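PDB 1BVP: core protein VP7 from Bluetongue virus, which forms trimers that assemble as 260 capsomers on the VP3 scaffold to build the inner capsid of the virus, and probably binds receptors on the host cell surface. Local coordinates for residues A106-R111 with N258-L263; I267-S272 with L316-T321. All coordinates share one frame; numbering follows the deposited sequence.

Contact 1: A106-R111 with N258-L263; sequences ANEIAR and NQYPAL
Tyr260 lays its ring against one side of helix 103-116, spanning the successive turns that carry Glu108 and Arg111. With chi1 at 179°, the ring swings clear of its own backbone and reaches the helix. Its OH lies 3.2 Å from Glu108 CG; the extended Glu108 side chain crosses the tyrosine side chain at about a right angle, and the carboxylate is turned 51° from the ring plane. Glu108 O lies at the ring's edge, 4.0 Å from Tyr260 CE2. The aliphatic stem of Arg111 meets the ring obliquely, with Arg111 CG 3.9 Å from Tyr260 CD2. The ring packs within the helical domain, just after the chain returns from the β-sandwich through strand 241-252. Tyr260 also opens a type II turn closed by the bond from Leu263 N to Tyr260 O at 3.1 Å, and Ala262 within it is the N-cap of helix 263-271. Pro261 CD sits 3.6 Å above one face of the tyrosine ring, offset toward its rim. The bent Arg111 carries its guanidinium past Pro261 to the subunit interface, where it forms salt bridges with Asp318 and Glu266 of a second subunit.

Contact 2: I267-S272 with L316-T321; sequences IFNVYS and LADVYT
This is a sparse, buried helix-to-helix contact in the helical domain, made where helix 263-271 comes beside the C-terminal part of helix 304-323. Three residues carry it. Asn269 points from the first helix toward the second, and Ala317 points back at it, while Asp318 reaches in from the flank. Asn269 CA and Ala317 CA are 7.2 Å apart, and the contact is bridged by side chains. The small methyl of Ala317 probably lets the asparagine end come close to its helix: Asn269 CG is 4.3 Å from Ala317 CB and 4.2 Å from Asp318 OD1. With chi1 at -170°, Asn269 throws its amide anti to the backbone N and across the gap between the helices. Asp318 instead has its CG beside the backbone N (chi1 -69°), which swings the carboxylate round toward Asn269; the two flat groups meet obliquely, their planes 31° apart. The strongest partner of the carboxylate is Arg111 of the third subunit, which also packs on Asn269. The pair therefore lies at the trimer interface, and the buried charge of Asp318 is probably balanced there. In the first segment, Ser272 OG donates to Phe268 O at 2.9 Å, one helical turn back along the chain. Around the contact, Leu316 faces helix 55-73 through Phe62, Cys65 and Leu66, while Ala317 touches Trp278 of helix 276-286. Arg274, in the loop before that helix, packs on both Ala317 and Asp318.

How the contacts relate
Following the chain from the N terminus, helix 103-116 passes contact 1 first, and the polypeptide then makes the long excursion through the β-strands. Contact 1 closes that loop of 146 residues when the chain comes back at 258-263, joining the helices before the strands to those after them. Contact 2 starts almost at once, on helix 263-271, and closes a shorter loop of 43 residues, including helix 276-286, onto helix 304-323. The two loops run in series, neither nested nor crossed, with centres about 17 Å apart. In the trimer, contact 1 of one subunit faces contact 2 of a neighbouring subunit across the boundary between them.

Contact 1: A106-R111 with N258-L263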
loop_
_atom_site.group_PDB
_atom_site.type_symbol
_atom_site.label_atom_id
_atom_site.label_comp_id
_atom_site.label_asym_id
_atom_site.label_seq_id
_atom_site.Cartn_x
_atom_site.Cartn_y
_atom_site.Cartn_z
ATOM N N ALA A 106 20.247 -6.603 -9.467
ATOM C CA ALA A 106 20.294 -8.051 -9.338
ATOM C C ALA A 106 19.220 -8.498 -8.383
ATOM O O ALA A 106 18.481 -9.427 -8.649
ATOM C CB ALA A 106 21.667 -8.474 -8.802
ATOM N N ASN A 107 19.185 -7.859 -7.228
ATOM C CA ASN A 107 18.213 -8.192 -6.197
ATOM C C ASN A 107 16.769 -7.946 -6.611
ATOM O O ASN A 107 15.869 -8.704 -6.278
ATOM C CB ASN A 107 18.561 -7.455 -4.916
ATOM C CG ASN A 107 19.689 -8.128 -4.159
ATOM O OD1 ASN A 107 19.456 -8.958 -3.289
ATOM N ND2 ASN A 107 20.911 -7.811 -4.519
ATOM N N GLU A 108 16.558 -6.905 -7.393
ATOM C CA GLU A 108 15.236 -6.616 -7.892
ATOM C C GLU A 108 14.760 -7.719 -8.871
ATOM O O GLU A 108 13.644 -8.233 -8.759
ATOM C CB GLU A 108 15.270 -5.244 -8.499
ATOM C CG GLU A 108 14.200 -4.999 -9.492
ATOM C CD GLU A 108 14.089 -3.511 -9.854
ATOM O OE1 GLU A 108 14.854 -2.694 -9.211
ATOM O OE2 GLU A 108 13.218 -3.195 -10.749
ATOM N N ILE A 109 15.631 -8.163 -9.763
ATOM C CA ILE A 109 15.261 -9.230 -10.691
ATOM C C ILE A 109 15.050 -10.548 -9.942
ATOM O O ILE A 109 14.185 -11.346 -10.298
ATOM C CB ILE A 109 16.326 -9.450 -11.789
ATOM C CG1 ILE A 109 16.527 -8.155 -12.576
ATOM C CG2 ILE A 109 15.855 -10.491 -12.771
ATOM C CD1 ILE A 109 15.258 -7.590 -13.210
ATOM N N ALA A 110 15.839 -10.807 -8.912
ATOM C CA ALA A 110 15.679 -12.054 -8.155
ATOM C C ALA A 110 14.283 -12.072 -7.532
ATOM O O ALA A 110 13.633 -13.126 -7.425
ATOM C CB ALA A 110 16.730 -12.156 -7.081
ATOM N N ARG A 111 13.851 -10.906 -7.073
ATOM C CA ARG A 111 12.535 -10.808 -6.522
ATOM C C ARG A 111 11.476 -11.109 -7.584
ATOM O O ARG A 111 10.593 -11.940 -7.366
ATOM C CB ARG A 111 12.266 -9.429 -5.969
ATOM C CG ARG A 111 11.001 -9.496 -5.197
ATOM C CD ARG A 111 11.240 -10.348 -3.937
ATOM N NE ARG A 111 10.806 -9.491 -2.864
ATOM C CZ ARG A 111 11.531 -9.107 -1.837
ATOM N NH1 ARG A 111 12.761 -9.536 -1.678
ATOM N NH2 ARG A 111 11.065 -8.149 -1.060
ATOM N N ASN A 258 0.568 -6.259 -4.001
ATOM C CA ASN A 258 1.629 -6.223 -3.008
ATOM C C ASN A 258 2.575 -7.393 -3.214
ATOM O O ASN A 258 3.218 -7.798 -2.275
ATOM C CB ASN A 258 1.087 -6.367 -1.598
ATOM C CG ASN A 258 0.172 -5.236 -1.193
ATOM O OD1 ASN A 258 -0.991 -5.467 -0.916
ATOM N ND2 ASN A 258 0.698 -4.030 -1.092
ATOM N N GLN A 259 2.611 -7.980 -4.407
ATOM C CA GLN A 259 3.501 -9.116 -4.680
ATOM C C GLN A 259 4.959 -8.675 -4.851
ATOM O O GLN A 259 5.902 -9.436 -4.601
ATOM C CB GLN A 259 3.047 -9.827 -5.948
ATOM C CG GLN A 259 2.926 -8.908 -7.113
ATOM C CD GLN A 259 2.576 -9.616 -8.390
ATOM O OE1 GLN A 259 3.381 -10.374 -8.925
ATOM N NE2 GLN A 259 1.390 -9.354 -8.910
ATOM N N TYR A 260 5.122 -7.414 -5.229
ATOM C CA TYR A 260 6.414 -6.825 -5.466
ATOM C C TYR A 260 6.384 -5.450 -4.800
ATOM O O TYR A 260 5.426 -4.719 -4.974
ATOM C CB TYR A 260 6.647 -6.711 -6.987
ATOM C CG TYR A 260 7.980 -6.074 -7.311
ATOM C CD1 TYR A 260 8.087 -4.679 -7.402
ATOM C CD2 TYR A 260 9.156 -6.845 -7.417
ATOM C CE1 TYR A 260 9.307 -4.072 -7.573
ATOM C CE2 TYR A 260 10.391 -6.236 -7.600
ATOM C CZ TYR A 260 10.449 -4.850 -7.668
ATOM O OH TYR A 260 11.626 -4.190 -7.770
ATOM N N PRO A 261 7.457 -5.062 -4.074
ATOM C CA PRO A 261 7.483 -3.758 -3.406
ATOM C C PRO A 261 7.124 -2.575 -4.273
ATOM O O PRO A 261 7.746 -2.328 -5.289
ATOM C CB PRO A 261 8.893 -3.662 -2.826
ATOM C CG PRO A 261 9.624 -4.828 -3.410
ATOM C CD PRO A 261 8.658 -5.854 -3.750
ATOM N N ALA A 262 6.115 -1.835 -3.818
ATOM C CA ALA A 262 5.574 -0.664 -4.487
ATOM C C ALA A 262 5.163 -0.841 -5.936
ATOM O O ALA A 262 5.136 0.147 -6.706
ATOM C CB ALA A 262 6.442 0.544 -4.320
ATOM N N LEU A 263 4.668 -2.042 -6.264
ATOM C CA LEU A 263 4.202 -2.330 -7.631
ATOM C C LEU A 263 3.211 -1.250 -8.116
ATOM O O LEU A 263 3.269 -0.789 -9.264
ATOM C CB LEU A 263 3.534 -3.700 -7.691
ATOM C CG LEU A 263 3.782 -4.538 -8.940
ATOM C CD1 LEU A 263 2.576 -5.417 -9.200
ATOM C CD2 LEU A 263 4.078 -3.676 -10.116
#

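Contact 2: I267-S272 with L316-T321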
loop_
_atom_site.group_PDB
_atom_site.type_symbol
_atom_site.label_atom_id
_atom_site.label_comp_id
_atom_site.label_asym_id
_atom_site.label_seq_id
_atom_site.Cartn_x
_atom_site.Cartn_y
_atom_site.Cartn_z
ATOM N N ILE A 267 3.355 0.960 -11.537
ATOM C CA ILE A 267 2.245 0.968 -12.473
ATOM C C ILE A 267 1.788 2.409 -12.701
ATOM O O ILE A 267 1.600 2.842 -13.842
ATOM C CB ILE A 267 1.071 0.127 -11.936
ATOM C CG1 ILE A 267 1.410 -1.350 -12.109
ATOM C CG2 ILE A 267 -0.202 0.431 -12.751
ATOM C CD1 ILE A 267 0.581 -2.270 -11.346
ATOM N N PHE A 268 1.633 3.167 -11.622
ATOM C CA PHE A 268 1.218 4.568 -11.749
ATOM C C PHE A 268 2.175 5.380 -12.629
ATOM O O PHE A 268 1.751 6.211 -13.428
ATOM C CB PHE A 268 1.116 5.240 -10.376
ATOM C CG PHE A 268 0.807 6.705 -10.458
ATOM C CD1 PHE A 268 -0.431 7.148 -10.903
ATOM C CD2 PHE A 268 1.773 7.659 -10.138
ATOM C CE1 PHE A 268 -0.699 8.524 -11.030
ATOM C CE2 PHE A 268 1.517 9.031 -10.263
ATOM C CZ PHE A 268 0.274 9.460 -10.713
ATOM N N ASN A 269 3.467 5.184 -12.403
ATOM C CA ASN A 269 4.494 5.867 -13.157
ATOM C C ASN A 269 4.383 5.554 -14.648
ATOM O O ASN A 269 4.466 6.452 -15.466
ATOM C CB ASN A 269 5.872 5.461 -12.637
ATOM C CG ASN A 269 6.996 6.322 -13.224
ATOM O OD1 ASN A 269 8.064 5.814 -13.582
ATOM N ND2 ASN A 269 6.747 7.625 -13.344
ATOM N N VAL A 270 4.223 4.278 -14.994
ATOM C CA VAL A 270 4.087 3.830 -16.392
ATOM C C VAL A 270 2.871 4.436 -17.096
ATOM O O VAL A 270 2.951 4.833 -18.251
ATOM C CB VAL A 270 3.899 2.297 -16.461
ATOM C CG1 VAL A 270 3.486 1.878 -17.853
ATOM C CG2 VAL A 270 5.150 1.565 -15.970
ATOM N N TYR A 271 1.730 4.484 -16.412
ATOM C CA TYR A 271 0.518 5.008 -17.034
ATOM C C TYR A 271 0.326 6.503 -16.980
ATOM O O TYR A 271 -0.655 7.011 -17.496
ATOM C CB TYR A 271 -0.715 4.261 -16.544
ATOM C CG TYR A 271 -0.776 2.819 -17.018
ATOM C CD1 TYR A 271 -1.166 2.510 -18.314
ATOM C CD2 TYR A 271 -0.408 1.761 -16.180
ATOM C CE1 TYR A 271 -1.186 1.179 -18.785
ATOM C CE2 TYR A 271 -0.425 0.423 -16.643
ATOM C CZ TYR A 271 -0.816 0.155 -17.943
ATOM O OH TYR A 271 -0.846 -1.148 -18.401
ATOM N N SER A 272 1.256 7.221 -16.369
ATOM C CA SER A 272 1.158 8.674 -16.353
ATOM C C SER A 272 1.342 9.171 -17.775
ATOM O O SER A 272 2.002 8.539 -18.634
ATOM C CB SER A 272 2.199 9.298 -15.461
ATOM O OG SER A 272 1.860 9.001 -14.140
ATOM N N LEU A 316 12.299 3.186 -17.674
ATOM C CA LEU A 316 12.439 3.928 -18.927
ATOM C C LEU A 316 11.717 5.274 -18.850
ATOM O O LEU A 316 12.185 6.269 -19.429
ATOM C CB LEU A 316 11.930 3.124 -20.112
ATOM C CG LEU A 316 12.093 3.740 -21.505
ATOM C CD1 LEU A 316 13.558 3.751 -21.883
ATOM C CD2 LEU A 316 11.326 2.893 -22.540
ATOM N N ALA A 317 10.622 5.339 -18.090
ATOM C CA ALA A 317 9.882 6.604 -17.949
ATOM C C ALA A 317 10.743 7.591 -17.202
ATOM O O ALA A 317 10.741 8.791 -17.513
ATOM C CB ALA A 317 8.601 6.409 -17.232
ATOM N N ASP A 318 11.467 7.105 -16.199
ATOM C CA ASP A 318 12.352 7.998 -15.454
ATOM C C ASP A 318 13.470 8.508 -16.359
ATOM O O ASP A 318 13.807 9.690 -16.316
ATOM C CB ASP A 318 12.962 7.295 -14.272
ATOM C CG ASP A 318 11.957 6.978 -13.202
ATOM O OD1 ASP A 318 10.956 7.721 -13.048
ATOM O OD2 ASP A 318 12.224 6.007 -12.478
ATOM N N VAL A 319 14.034 7.623 -17.184
ATOM C CA VAL A 319 15.080 8.029 -18.116
ATOM C C VAL A 319 14.510 9.094 -19.050
ATOM O O VAL A 319 15.137 10.128 -19.269
ATOM C CB VAL A 319 15.607 6.849 -18.961
ATOM C CG1 VAL A 319 16.514 7.374 -20.076
ATOM C CG2 VAL A 319 16.381 5.889 -18.079
ATOM N N TYR A 320 13.293 8.861 -19.545
ATOM C CA TYR A 320 12.634 9.803 -20.444
ATOM C C TYR A 320 12.567 11.156 -19.779
ATOM O O TYR A 320 12.810 12.215 -20.388
ATOM C CB TYR A 320 11.211 9.343 -20.730
ATOM C CG TYR A 320 10.474 10.212 -21.735
ATOM C CD1 TYR A 320 10.551 9.942 -23.113
ATOM C CD2 TYR A 320 9.693 11.306 -21.319
ATOM C CE1 TYR A 320 9.860 10.742 -24.066
ATOM C CE2 TYR A 320 9.007 12.115 -22.260
ATOM C CZ TYR A 320 9.098 11.821 -23.625
ATOM O OH TYR A 320 8.428 12.594 -24.552
ATOM N N THR A 321 12.168 11.126 -18.528
ATOM C CA THR A 321 12.054 12.349 -17.773
ATOM C C THR A 321 13.373 13.115 -17.647
ATOM O O THR A 321 13.350 14.337 -17.749
ATOM C CB THR A 321 11.354 12.065 -16.412
ATOM O OG1 THR A 321 9.941 12.102 -16.629
ATOM C CG2 THR A 321 11.714 13.068 -15.340
#